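Local coordinates for protein indole-3-pyruvate decarboxylase (Azospirillum brasilense, PDB 2NXW) that decarboxylates indole-3-pyruvate to indole-3-acetaldehyde in auxin biosynthesis, using thiamine diphosphate and a metal ion, and is also classed as a phenylpyruvate decarboxylase, at residues A24-R29 with V53-I59; A30-R34 with I165-L169; D449-Q453 with L494-F499; N476-E480 with F491-D495. One frame throughout, in Å; residues are numbered along the deposited sequence.

Contact 1: residues A24-R29 with V53-I59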
# COMPACT_ATOMS: atom_id res chain seq x y z
N ALA A 24 -34.91 -12.38 1.75
CA ALA A 24 -34.73 -12.29 0.30
C ALA A 24 -35.89 -11.55 -0.37
O ALA A 24 -35.67 -10.76 -1.30
CB ALA A 24 -34.60 -13.69 -0.30
N GLU A 25 -37.11 -11.79 0.09
CA GLU A 25 -38.30 -11.13 -0.46
C GLU A 25 -38.25 -9.63 -0.18
O GLU A 25 -38.57 -8.82 -1.05
CB GLU A 25 -39.58 -11.71 0.15
CG GLU A 25 -39.74 -13.22 0.01
CD GLU A 25 -41.04 -13.75 0.63
OE1 GLU A 25 -41.28 -13.53 1.85
OE2 GLU A 25 -41.82 -14.40 -0.09
N ALA A 26 -37.85 -9.28 1.04
CA ALA A 26 -37.75 -7.88 1.43
C ALA A 26 -36.73 -7.16 0.55
O ALA A 26 -36.94 -6.01 0.17
CB ALA A 26 -37.34 -7.77 2.90
N LEU A 27 -35.63 -7.84 0.24
CA LEU A 27 -34.60 -7.25 -0.60
C LEU A 27 -35.11 -7.06 -2.03
O LEU A 27 -34.94 -5.99 -2.62
CB LEU A 27 -33.35 -8.13 -0.60
CG LEU A 27 -32.26 -7.75 -1.60
CD1 LEU A 27 -31.77 -6.33 -1.35
CD2 LEU A 27 -31.11 -8.74 -1.47
N LEU A 28 -35.73 -8.10 -2.59
CA LEU A 28 -36.26 -8.00 -3.95
C LEU A 28 -37.29 -6.87 -4.03
O LEU A 28 -37.31 -6.11 -4.99
CB LEU A 28 -36.88 -9.33 -4.39
CG LEU A 28 -35.88 -10.48 -4.59
CD1 LEU A 28 -36.64 -11.79 -4.77
CD2 LEU A 28 -34.99 -10.21 -5.82
N ARG A 29 -38.13 -6.75 -3.00
CA ARG A 29 -39.14 -5.70 -2.99
C ARG A 29 -38.50 -4.31 -2.88
O ARG A 29 -38.95 -3.37 -3.52
CB ARG A 29 -40.14 -5.92 -1.84
CG ARG A 29 -41.07 -7.10 -2.09
CD ARG A 29 -42.05 -7.32 -0.94
NE ARG A 29 -42.93 -8.46 -1.19
CZ ARG A 29 -43.86 -8.49 -2.14
NH1 ARG A 29 -44.05 -7.44 -2.93
NH2 ARG A 29 -44.60 -9.58 -2.30
N VAL A 53 -36.37 -18.24 -4.01
CA VAL A 53 -37.30 -17.17 -3.65
C VAL A 53 -37.56 -16.28 -4.85
O VAL A 53 -38.70 -15.91 -5.14
CB VAL A 53 -36.76 -16.32 -2.48
CG1 VAL A 53 -37.67 -15.12 -2.23
CG2 VAL A 53 -36.65 -17.17 -1.22
N ALA A 54 -36.50 -15.93 -5.58
CA ALA A 54 -36.68 -15.07 -6.74
C ALA A 54 -37.60 -15.70 -7.78
O ALA A 54 -38.48 -15.03 -8.31
CB ALA A 54 -35.31 -14.75 -7.36
N GLU A 55 -37.39 -16.98 -8.07
CA GLU A 55 -38.20 -17.66 -9.06
C GLU A 55 -39.64 -17.87 -8.63
O GLU A 55 -40.57 -17.69 -9.42
CB GLU A 55 -37.59 -19.02 -9.40
CG GLU A 55 -38.35 -19.76 -10.47
CD GLU A 55 -37.73 -21.10 -10.79
OE1 GLU A 55 -38.04 -22.09 -10.08
OE2 GLU A 55 -36.93 -21.16 -11.73
N GLU A 56 -39.82 -18.26 -7.38
CA GLU A 56 -41.16 -18.51 -6.89
C GLU A 56 -42.00 -17.26 -6.67
O GLU A 56 -43.20 -17.26 -6.97
CB GLU A 56 -41.08 -19.35 -5.61
CG GLU A 56 -40.82 -20.82 -5.90
CD GLU A 56 -40.55 -21.63 -4.66
OE1 GLU A 56 -40.99 -21.23 -3.56
OE2 GLU A 56 -39.91 -22.69 -4.79
N THR A 57 -41.38 -16.19 -6.19
CA THR A 57 -42.12 -14.95 -5.94
C THR A 57 -42.27 -14.07 -7.17
O THR A 57 -43.22 -13.30 -7.27
CB THR A 57 -41.44 -14.10 -4.85
OG1 THR A 57 -40.16 -13.64 -5.33
CG2 THR A 57 -41.26 -14.90 -3.57
N GLN A 58 -41.33 -14.18 -8.10
CA GLN A 58 -41.36 -13.37 -9.32
C GLN A 58 -41.49 -11.87 -9.02
O GLN A 58 -42.12 -11.13 -9.78
CB GLN A 58 -42.51 -13.82 -10.23
CG GLN A 58 -42.31 -15.18 -10.88
CD GLN A 58 -41.17 -15.19 -11.89
OE1 GLN A 58 -41.10 -14.32 -12.76
NE2 GLN A 58 -40.28 -16.17 -11.79
N ILE A 59 -40.89 -11.41 -7.92
CA ILE A 59 -40.95 -9.99 -7.59
C ILE A 59 -40.24 -9.20 -8.69
O ILE A 59 -40.67 -8.12 -9.09
CB ILE A 59 -40.30 -9.71 -6.21
CG1 ILE A 59 -41.16 -10.34 -5.10
CG2 ILE A 59 -40.17 -8.21 -5.99
CD1 ILE A 59 -40.53 -10.28 -3.73
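Ile59 packs on Glu25, Leu28 and Arg29 of the 24-29 helix, and it is the residue most covered in the contact. Its CG1 stands anti to its own carbonyl carbon (chi1 -68°), which brings Ile59 CD1 to Arg29 CG at 3.6 Å and to the backbone oxygen of Glu25. The other branch, Ile59 CG2, rests on Leu28 CB at 3.8 Å. CD1 also covers one face of the Arg29 guanidinium near its rim, the two side chains crossing at about a right angle. Leu28 reaches toward the second helix, where its CD1 packs on Ala54 CA at 3.8 Å and passes close to Thr57 OG1. Val53 CG1 fills the notch between Ala24 CB and Glu25 CG, 3.6 Å from the latter. Thr57 OG1, set between backbone N and carbonyl carbon (chi1 66°), donates to Val53 O at 2.7 Å, and Thr57 N reaches the same oxygen from the opposite face of its plane. That rotation turns Thr57 CG2 to Glu25 OE2, 3.6 Å away; Glu25 OE1 is held by Lys22 N. With an alanine at Thr57, Val53 O would probably lose its second donor and a gap would open beside Leu28 CD1 and the Glu25 carboxylate. The helical segments cross at -69°. Helix 48-57 belongs to the beta-alpha-beta crossover from strand 39-41 to strand 62-64 of the parallel sheet; Leu28 and Ala54 both pack on Met39 of that sheet, while Leu27 packs on Leu181 and Ile183 of strand 179-184.

Contact 2: residues A30-R34 with I165-L169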
# COMPACT_ATOMS: atom_id res chain seq x y z
N ALA A 30 -37.45 -4.19 -2.07
CA ALA A 30 -36.75 -2.92 -1.90
C ALA A 30 -36.12 -2.48 -3.23
O ALA A 30 -36.09 -1.29 -3.56
CB ALA A 30 -35.66 -3.05 -0.84
N LEU A 31 -35.63 -3.45 -4.00
CA LEU A 31 -35.03 -3.15 -5.29
C LEU A 31 -36.11 -2.69 -6.27
O LEU A 31 -35.94 -1.71 -6.99
CB LEU A 31 -34.30 -4.39 -5.83
CG LEU A 31 -33.03 -4.73 -5.05
CD1 LEU A 31 -32.60 -6.17 -5.33
CD2 LEU A 31 -31.93 -3.72 -5.41
N LYS A 32 -37.24 -3.40 -6.28
CA LYS A 32 -38.34 -3.03 -7.15
C LYS A 32 -38.87 -1.64 -6.79
O LYS A 32 -39.22 -0.85 -7.67
CB LYS A 32 -39.46 -4.07 -7.06
CG LYS A 32 -40.59 -3.80 -8.03
CD LYS A 32 -41.67 -4.85 -7.94
CE LYS A 32 -42.78 -4.55 -8.93
NZ LYS A 32 -43.88 -5.55 -8.88
N ASP A 33 -38.92 -1.34 -5.49
CA ASP A 33 -39.39 -0.02 -5.02
C ASP A 33 -38.51 1.09 -5.57
O ASP A 33 -38.96 2.23 -5.74
CB ASP A 33 -39.33 0.09 -3.49
CG ASP A 33 -40.34 -0.78 -2.78
OD1 ASP A 33 -41.38 -1.13 -3.39
OD2 ASP A 33 -40.09 -1.09 -1.60
N ARG A 34 -37.25 0.76 -5.82
CA ARG A 34 -36.29 1.73 -6.32
C ARG A 34 -36.12 1.71 -7.84
O ARG A 34 -35.20 2.34 -8.37
CB ARG A 34 -34.95 1.51 -5.61
CG ARG A 34 -35.04 1.90 -4.14
CD ARG A 34 -33.85 1.40 -3.32
NE ARG A 34 -33.88 1.96 -1.97
CZ ARG A 34 -34.70 1.57 -1.00
NH1 ARG A 34 -35.57 0.59 -1.22
NH2 ARG A 34 -34.66 2.18 0.18
N ILE A 165 -29.90 -2.82 4.18
CA ILE A 165 -30.31 -2.79 2.78
C ILE A 165 -30.59 -1.34 2.36
O ILE A 165 -30.13 -0.88 1.32
CB ILE A 165 -31.57 -3.65 2.56
CG1 ILE A 165 -31.21 -5.12 2.73
CG2 ILE A 165 -32.16 -3.41 1.17
CD1 ILE A 165 -32.41 -6.04 2.78
N ALA A 166 -31.35 -0.61 3.17
CA ALA A 166 -31.66 0.77 2.82
C ALA A 166 -30.38 1.60 2.72
O ALA A 166 -30.25 2.44 1.84
CB ALA A 166 -32.61 1.38 3.87
N ARG A 167 -29.44 1.36 3.63
CA ARG A 167 -28.19 2.11 3.61
C ARG A 167 -27.38 1.83 2.33
O ARG A 167 -26.92 2.75 1.65
CB ARG A 167 -27.32 1.77 4.82
CG ARG A 167 -25.94 2.43 4.80
CD ARG A 167 -25.07 2.02 5.98
NE ARG A 167 -24.66 0.62 5.97
CZ ARG A 167 -23.72 0.11 5.17
NH1 ARG A 167 -23.09 0.90 4.32
NH2 ARG A 167 -23.41 -1.17 5.25
N VAL A 168 -27.23 0.55 2.02
CA VAL A 168 -26.46 0.17 0.85
C VAL A 168 -27.12 0.56 -0.47
O VAL A 168 -26.45 1.09 -1.36
CB VAL A 168 -26.15 -1.34 0.89
CG1 VAL A 168 -25.45 -1.78 -0.40
CG2 VAL A 168 -25.24 -1.63 2.09
N LEU A 169 -28.42 0.30 -0.61
CA LEU A 169 -29.09 0.68 -1.84
C LEU A 169 -29.12 2.20 -1.95
O LEU A 169 -29.05 2.75 -3.05
CB LEU A 169 -30.52 0.13 -1.89
CG LEU A 169 -30.62 -1.40 -1.85
CD1 LEU A 169 -32.06 -1.79 -2.13
CD2 LEU A 169 -29.68 -2.03 -2.89
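Leu169 is the hub of the apolar part of this helix-helix contact, meeting Ala30, Leu31 and Arg34. Leu169 CD2 touches Leu31 CD2 at 3.8 Å, the two leucines crossing at about a right angle, and Leu169 CD1 lies 4.0 Å from Ala30 CB. The same methyl of Ala30 faces Ile165 CG2, with Ala30 CB 4.1 Å from it. Both leucines also pack on Val114 of strand 113-119, which places helices 23-33 and 161-175 side by side on the parallel sheet of the N-terminal domain. A second kind of packing comes from the aliphatic length of Arg34. Extended from CG to NE, it lays Arg34 CD across Leu169 CB at 3.8 Å, and Arg34 NH2 comes to 4.2 Å from Ala166 CA. The polar contacts lie at the end of the same chain. A chi4 of 75° turns the guanidinium so that Arg34 NH1 donates to Ala30 O at 3.0 Å, with the N-H...O angle at 159°; the oxygen sits at the guanidinium edge, in its plane. Asp198 forms a salt bridge with NE, and Gly196 O accepts from NH2. A leucine in place of Arg34 would probably leave the Asp198 carboxylate without its mate and Ala30 O without the NH1 donor. Between the two helices, then, adhesion is by nondirectional methyl and methylene packing, whereas the orientation of Arg34 is set by three acceptors on helix 23-33, which it follows, and on the 196-198 loop, consistent with a charge largely compensated at the edge of an apolar seam.

Contact 3: residues D449-Q453 with L494-F499. With MG (magnesium ion), chain C; TPP (thiamine diphosphate), chain E.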
# COMPACT_ATOMS: atom_id res chain seq x y z
N ASP A 449 -14.60 -9.17 -33.80
CA ASP A 449 -14.37 -10.60 -33.70
C ASP A 449 -13.67 -11.02 -32.40
O ASP A 449 -14.01 -12.04 -31.80
CB ASP A 449 -13.61 -11.13 -34.94
CG ASP A 449 -12.30 -10.38 -35.24
OD1 ASP A 449 -12.30 -9.13 -35.32
OD2 ASP A 449 -11.29 -11.09 -35.44
N GLY A 450 -12.70 -10.22 -31.97
CA GLY A 450 -12.02 -10.54 -30.73
C GLY A 450 -12.98 -10.51 -29.55
O GLY A 450 -12.98 -11.43 -28.71
N ALA A 451 -13.80 -9.48 -29.49
CA ALA A 451 -14.77 -9.37 -28.39
C ALA A 451 -15.86 -10.44 -28.47
O ALA A 451 -16.31 -10.94 -27.44
CB ALA A 451 -15.40 -8.00 -28.37
N PHE A 452 -16.29 -10.78 -29.68
CA PHE A 452 -17.32 -11.80 -29.79
C PHE A 452 -16.80 -13.14 -29.26
O PHE A 452 -17.55 -13.90 -28.66
CB PHE A 452 -17.77 -11.95 -31.25
CG PHE A 452 -19.05 -12.72 -31.40
CD1 PHE A 452 -20.27 -12.06 -31.48
CD2 PHE A 452 -19.03 -14.11 -31.41
CE1 PHE A 452 -21.47 -12.79 -31.58
CE2 PHE A 452 -20.22 -14.84 -31.50
CZ PHE A 452 -21.44 -14.17 -31.59
N GLN A 453 -15.53 -13.44 -29.50
CA GLN A 453 -14.95 -14.69 -29.01
C GLN A 453 -15.02 -14.76 -27.48
O GLN A 453 -14.98 -15.84 -26.91
CB GLN A 453 -13.48 -14.80 -29.44
CG GLN A 453 -13.26 -15.00 -30.92
CD GLN A 453 -11.81 -14.94 -31.26
OE1 GLN A 453 -10.95 -15.25 -30.43
NE2 GLN A 453 -11.51 -14.56 -32.50
N LEU A 494 -5.60 -12.74 -35.98
CA LEU A 494 -6.43 -13.81 -35.44
C LEU A 494 -6.80 -14.76 -36.57
O LEU A 494 -6.59 -14.45 -37.75
CB LEU A 494 -7.69 -13.25 -34.77
CG LEU A 494 -7.43 -12.27 -33.61
CD1 LEU A 494 -8.74 -11.76 -33.03
CD2 LEU A 494 -6.60 -12.96 -32.52
N ASP A 495 -7.33 -15.91 -36.20
CA ASP A 495 -7.72 -16.93 -37.16
C ASP A 495 -9.10 -16.63 -37.70
O ASP A 495 -9.77 -15.68 -37.27
CB ASP A 495 -7.72 -18.29 -36.45
CG ASP A 495 -7.36 -19.44 -37.36
OD1 ASP A 495 -7.47 -19.29 -38.60
OD2 ASP A 495 -6.98 -20.50 -36.83
N ASP A 496 -9.53 -17.44 -38.66
CA ASP A 496 -10.85 -17.32 -39.27
C ASP A 496 -11.82 -18.13 -38.43
O ASP A 496 -11.63 -19.31 -38.23
CB ASP A 496 -10.81 -17.87 -40.70
CG ASP A 496 -12.19 -17.94 -41.36
OD1 ASP A 496 -12.91 -16.92 -41.33
OD2 ASP A 496 -12.53 -19.01 -41.91
N TRP A 497 -12.83 -17.45 -37.86
CA TRP A 497 -13.88 -18.12 -37.09
C TRP A 497 -15.13 -17.84 -37.93
O TRP A 497 -15.36 -16.70 -38.33
CB TRP A 497 -14.06 -17.49 -35.71
CG TRP A 497 -12.91 -17.69 -34.75
CD1 TRP A 497 -11.59 -17.35 -34.96
CD2 TRP A 497 -13.00 -18.17 -33.40
NE1 TRP A 497 -10.86 -17.58 -33.81
CE2 TRP A 497 -11.70 -18.08 -32.84
CE3 TRP A 497 -14.05 -18.66 -32.61
CZ2 TRP A 497 -11.42 -18.47 -31.53
CZ3 TRP A 497 -13.78 -19.04 -31.30
CH2 TRP A 497 -12.47 -18.94 -30.77
N ARG A 498 -15.91 -18.88 -38.23
CA ARG A 498 -17.12 -18.72 -39.04
C ARG A 498 -18.29 -18.48 -38.09
O ARG A 498 -19.08 -19.38 -37.80
CB ARG A 498 -17.37 -19.96 -39.89
CG ARG A 498 -16.52 -20.05 -41.15
CD ARG A 498 -15.06 -20.25 -40.88
NE ARG A 498 -14.81 -21.52 -40.21
CZ ARG A 498 -13.63 -22.11 -40.15
NH1 ARG A 498 -13.50 -23.27 -39.51
NH2 ARG A 498 -12.57 -21.56 -40.74
N PHE A 499 -18.39 -17.25 -37.60
CA PHE A 499 -19.41 -16.91 -36.62
C PHE A 499 -20.84 -17.07 -37.12
O PHE A 499 -21.70 -17.61 -36.40
CB PHE A 499 -19.17 -15.49 -36.12
CG PHE A 499 -17.84 -15.29 -35.41
CD1 PHE A 499 -17.61 -15.85 -34.15
CD2 PHE A 499 -16.85 -14.51 -35.99
CE1 PHE A 499 -16.41 -15.61 -33.47
CE2 PHE A 499 -15.64 -14.27 -35.31
CZ PHE A 499 -15.43 -14.81 -34.05
MG MG C . -11.22 -7.43 -34.90
N1' TPP E . -8.96 -7.57 -22.66
C2' TPP E . -10.07 -6.94 -22.24
CM2 TPP E . -11.06 -7.67 -21.34
N3' TPP E . -10.32 -5.68 -22.61
C4' TPP E . -9.47 -4.98 -23.41
N4' TPP E . -9.74 -3.67 -23.69
C5' TPP E . -8.30 -5.63 -23.92
C6' TPP E . -8.07 -6.95 -23.50
C7' TPP E . -7.30 -4.93 -24.88
N3 TPP E . -7.88 -4.60 -26.26
C2 TPP E . -8.29 -3.36 -26.49
S1 TPP E . -8.83 -3.39 -28.16
C5 TPP E . -8.45 -5.08 -28.49
C4 TPP E . -7.93 -5.53 -27.28
CM4 TPP E . -7.44 -6.99 -27.12
C6 TPP E . -8.68 -5.77 -29.77
C7 TPP E . -10.19 -5.89 -30.03
O7 TPP E . -10.31 -6.74 -31.14
PA TPP E . -11.76 -6.74 -31.76
O1A TPP E . -12.85 -7.10 -30.75
O2A TPP E . -11.70 -7.76 -32.90
O3A TPP E . -12.13 -5.32 -32.39
PB TPP E . -11.09 -4.54 -33.42
O1B TPP E . -10.53 -5.53 -34.44
O2B TPP E . -11.98 -3.45 -34.07
O3B TPP E . -9.98 -3.86 -32.63
O HOH W 1 -11.44 -13.76 -35.10
O HOH W 2 -13.05 -6.47 -35.39
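Gln453 lies flat on Trp497, four residues into the helix opened by Asp449, the aspartate of the Gly-Asp-Gly motif of thiamine diphosphate enzymes. This is the tight part. The Gln453 amide and the indole are stacked with planes 13° apart, Gln453 CD 3.4 Å above the Trp497 plane, and CG makes a CH-pi contact with the six-membered ring. NE2 faces Trp497 NE1, donor to donor, without a bond; OE1 accepts from Ser66 OG of the second subunit. Phe499 brings its edge to Gln453 CG and meets Phe452 obliquely, Phe499 CD1 to Phe452 CD2 at 3.5 Å.

Beside the aromatic cluster the packing is thinner: Leu494 offers one methyl, CD1, 3.6 Å from Asp449 OD2, and water 1 lies 2.7 Å from Asp449 OD2, between it and the 495 backbone. A CB on Gly450 would collide with O7 of thiamine diphosphate. Asp449 CG sits between its backbone N and carbonyl carbon (chi1 54°), which directs the carboxylate at the magnesium ion, whose shell also takes Asn476 OD1, Ser478 O, two diphosphate oxygens and water 2. Asp449 OD1 binds the metal at 2.1 Å, while Gly450 N donates to diphosphate oxygen O2A at 2.8 Å.

Contact 4: residues N476-E480 with F491-D495. With MG (magnesium ion), chain C; TPP (thiamine diphosphate), chain E.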
# COMPACT_ATOMS: atom_id res chain seq x y z
N ASN A 476 -12.56 -8.78 -38.79
CA ASN A 476 -11.34 -8.49 -39.53
C ASN A 476 -10.23 -9.49 -39.16
O ASN A 476 -9.08 -9.29 -39.53
CB ASN A 476 -10.86 -7.03 -39.31
CG ASN A 476 -10.82 -6.61 -37.83
OD1 ASN A 476 -10.77 -7.44 -36.93
ND2 ASN A 476 -10.80 -5.30 -37.60
N ALA A 477 -10.60 -10.59 -38.49
CA ALA A 477 -9.63 -11.63 -38.08
C ALA A 477 -8.43 -10.92 -37.48
O ALA A 477 -7.27 -11.17 -37.85
CB ALA A 477 -9.21 -12.46 -39.29
N SER A 478 -8.71 -10.05 -36.52
CA SER A 478 -7.67 -9.23 -35.94
C SER A 478 -8.09 -8.49 -34.69
O SER A 478 -9.27 -8.17 -34.51
CB SER A 478 -7.28 -8.18 -36.99
OG SER A 478 -6.30 -7.26 -36.54
N TRP A 479 -7.11 -8.23 -33.83
CA TRP A 479 -7.32 -7.36 -32.68
C TRP A 479 -6.80 -6.07 -33.33
O TRP A 479 -5.67 -5.62 -33.08
CB TRP A 479 -6.42 -7.77 -31.51
CG TRP A 479 -6.93 -8.90 -30.68
CD1 TRP A 479 -8.25 -9.19 -30.36
CD2 TRP A 479 -6.14 -9.88 -29.99
NE1 TRP A 479 -8.31 -10.27 -29.53
CE2 TRP A 479 -7.03 -10.72 -29.28
CE3 TRP A 479 -4.77 -10.12 -29.91
CZ2 TRP A 479 -6.59 -11.78 -28.50
CZ3 TRP A 479 -4.33 -11.17 -29.14
CH2 TRP A 479 -5.23 -12.00 -28.44
N GLU A 480 -7.62 -5.49 -34.19
CA GLU A 480 -7.20 -4.34 -34.99
C GLU A 480 -6.82 -3.08 -34.25
O GLU A 480 -5.89 -2.38 -34.66
CB GLU A 480 -8.25 -4.04 -36.06
CG GLU A 480 -7.75 -3.16 -37.24
CD GLU A 480 -6.67 -3.81 -38.11
OE1 GLU A 480 -6.46 -5.05 -38.06
OE2 GLU A 480 -6.03 -3.05 -38.88
N PHE A 491 1.11 -11.24 -33.23
CA PHE A 491 0.06 -11.78 -32.38
C PHE A 491 -1.33 -11.14 -32.51
O PHE A 491 -2.31 -11.70 -32.01
CB PHE A 491 0.52 -11.80 -30.90
CG PHE A 491 0.93 -10.46 -30.36
CD1 PHE A 491 -0.02 -9.46 -30.12
CD2 PHE A 491 2.27 -10.19 -30.08
CE1 PHE A 491 0.36 -8.22 -29.62
CE2 PHE A 491 2.65 -8.95 -29.58
CZ PHE A 491 1.71 -7.96 -29.35
N ASN A 492 -1.42 -10.01 -33.20
CA ASN A 492 -2.72 -9.36 -33.38
C ASN A 492 -3.49 -9.99 -34.53
O ASN A 492 -4.66 -9.66 -34.77
CB ASN A 492 -2.55 -7.86 -33.60
CG ASN A 492 -2.07 -7.14 -32.36
OD1 ASN A 492 -1.25 -6.22 -32.44
ND2 ASN A 492 -2.57 -7.56 -31.20
N ASP A 493 -2.83 -10.88 -35.27
CA ASP A 493 -3.49 -11.60 -36.37
C ASP A 493 -4.29 -12.73 -35.76
O ASP A 493 -3.72 -13.61 -35.11
CB ASP A 493 -2.46 -12.23 -37.32
CG ASP A 493 -1.69 -11.22 -38.13
OD1 ASP A 493 -2.13 -10.06 -38.26
OD2 ASP A 493 -0.64 -11.61 -38.67
N LEU A 494 -5.60 -12.74 -35.98
CA LEU A 494 -6.43 -13.81 -35.44
C LEU A 494 -6.80 -14.76 -36.57
O LEU A 494 -6.59 -14.45 -37.75
CB LEU A 494 -7.69 -13.25 -34.77
CG LEU A 494 -7.43 -12.27 -33.61
CD1 LEU A 494 -8.74 -11.76 -33.03
CD2 LEU A 494 -6.60 -12.96 -32.52
N ASP A 495 -7.33 -15.91 -36.20
CA ASP A 495 -7.72 -16.93 -37.16
C ASP A 495 -9.10 -16.63 -37.70
O ASP A 495 -9.77 -15.68 -37.27
CB ASP A 495 -7.72 -18.29 -36.45
CG ASP A 495 -7.36 -19.44 -37.36
OD1 ASP A 495 -7.47 -19.29 -38.60
OD2 ASP A 495 -6.98 -20.50 -36.83
MG MG C . -11.22 -7.43 -34.90
N1' TPP E . -8.96 -7.57 -22.66
C2' TPP E . -10.07 -6.94 -22.24
CM2 TPP E . -11.06 -7.67 -21.34
N3' TPP E . -10.32 -5.68 -22.61
C4' TPP E . -9.47 -4.98 -23.41
N4' TPP E . -9.74 -3.67 -23.69
C5' TPP E . -8.30 -5.63 -23.92
C6' TPP E . -8.07 -6.95 -23.50
C7' TPP E . -7.30 -4.93 -24.88
N3 TPP E . -7.88 -4.60 -26.26
C2 TPP E . -8.29 -3.36 -26.49
S1 TPP E . -8.83 -3.39 -28.16
C5 TPP E . -8.45 -5.08 -28.49
C4 TPP E . -7.93 -5.53 -27.28
CM4 TPP E . -7.44 -6.99 -27.12
C6 TPP E . -8.68 -5.77 -29.77
C7 TPP E . -10.19 -5.89 -30.03
O7 TPP E . -10.31 -6.74 -31.14
PA TPP E . -11.76 -6.74 -31.76
O1A TPP E . -12.85 -7.10 -30.75
O2A TPP E . -11.70 -7.76 -32.90
O3A TPP E . -12.13 -5.32 -32.39
PB TPP E . -11.09 -4.54 -33.42
O1B TPP E . -10.53 -5.53 -34.44
O2B TPP E . -11.98 -3.45 -34.07
O3B TPP E . -9.98 -3.86 -32.63
O HOH W 2 -13.05 -6.47 -35.39
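Trp479 N donates to Asn492 O at 3.0 Å, nearly straight (163°) and in the carbonyl plane. Leu494 N reaches Ala477 O at the same length but from well above that carbonyl's plane; Arg542 NH2 is a second donor to this oxygen. The two bonds flank Ser478 and Asp493, a non-hydrogen-bonded pair in a single antiparallel bridge. Asn492 O is also touched by Ser478 CA at 3.3 Å, a CA-H...O contact.

On the cofactor side the acceptors are taken by metal. Asn476 OD1 and Ser478 O each bind the magnesium ion, so their close approach to each other is bridged by it. Diphosphate oxygen O1B is gripped by the magnesium, by Glu480 N at 2.9 Å and by Asn476 ND2 at 3.2 Å. Ser478 OG donates to Glu480 OE1 at 2.7 Å and is also bonded to Arg483 NH2, while Gly543 N holds Glu480 OE2; Arg483 pairs with Glu480 and Asp493, probably balancing these acids.

The Trp479 ring is sandwiched: both Leu494 methyls lie over one face and the cofactor methyl CM4 over the other. Asn492 ND2 comes to the indole edge, 3.6 Å from Trp479 CE3.

The 476-480 loop links strand 470-475 to helix 480-485, and 491-495 returns alongside it before helix 499-502; Pro43 of the second subunit packs on Trp479, Phe491 and Asn492.

Overall arrangement
The four contacts form two groups. Contacts 1 and 2, with centres 13 Å apart, share helix 23-33 and touch through Leu27 CD1 and Ile165 CG2. Contacts 3 and 4, 8 Å apart between centres, share Leu494 and Asp495, and both bind the same magnesium ion and the diphosphate end of thiamine diphosphate; Asp449 OD2 lies 3.0 Å from Ser478 N, a probable hydrogen bond. Within the chain the groups stand well apart, contacts 1 and 3 about 39 Å between centres. Across the dimer they come closer: Glu55 of contact 1 bonds Ala490, and weakly Phe491, of the second subunit, as expected for an enzyme family whose active sites lie between subunits.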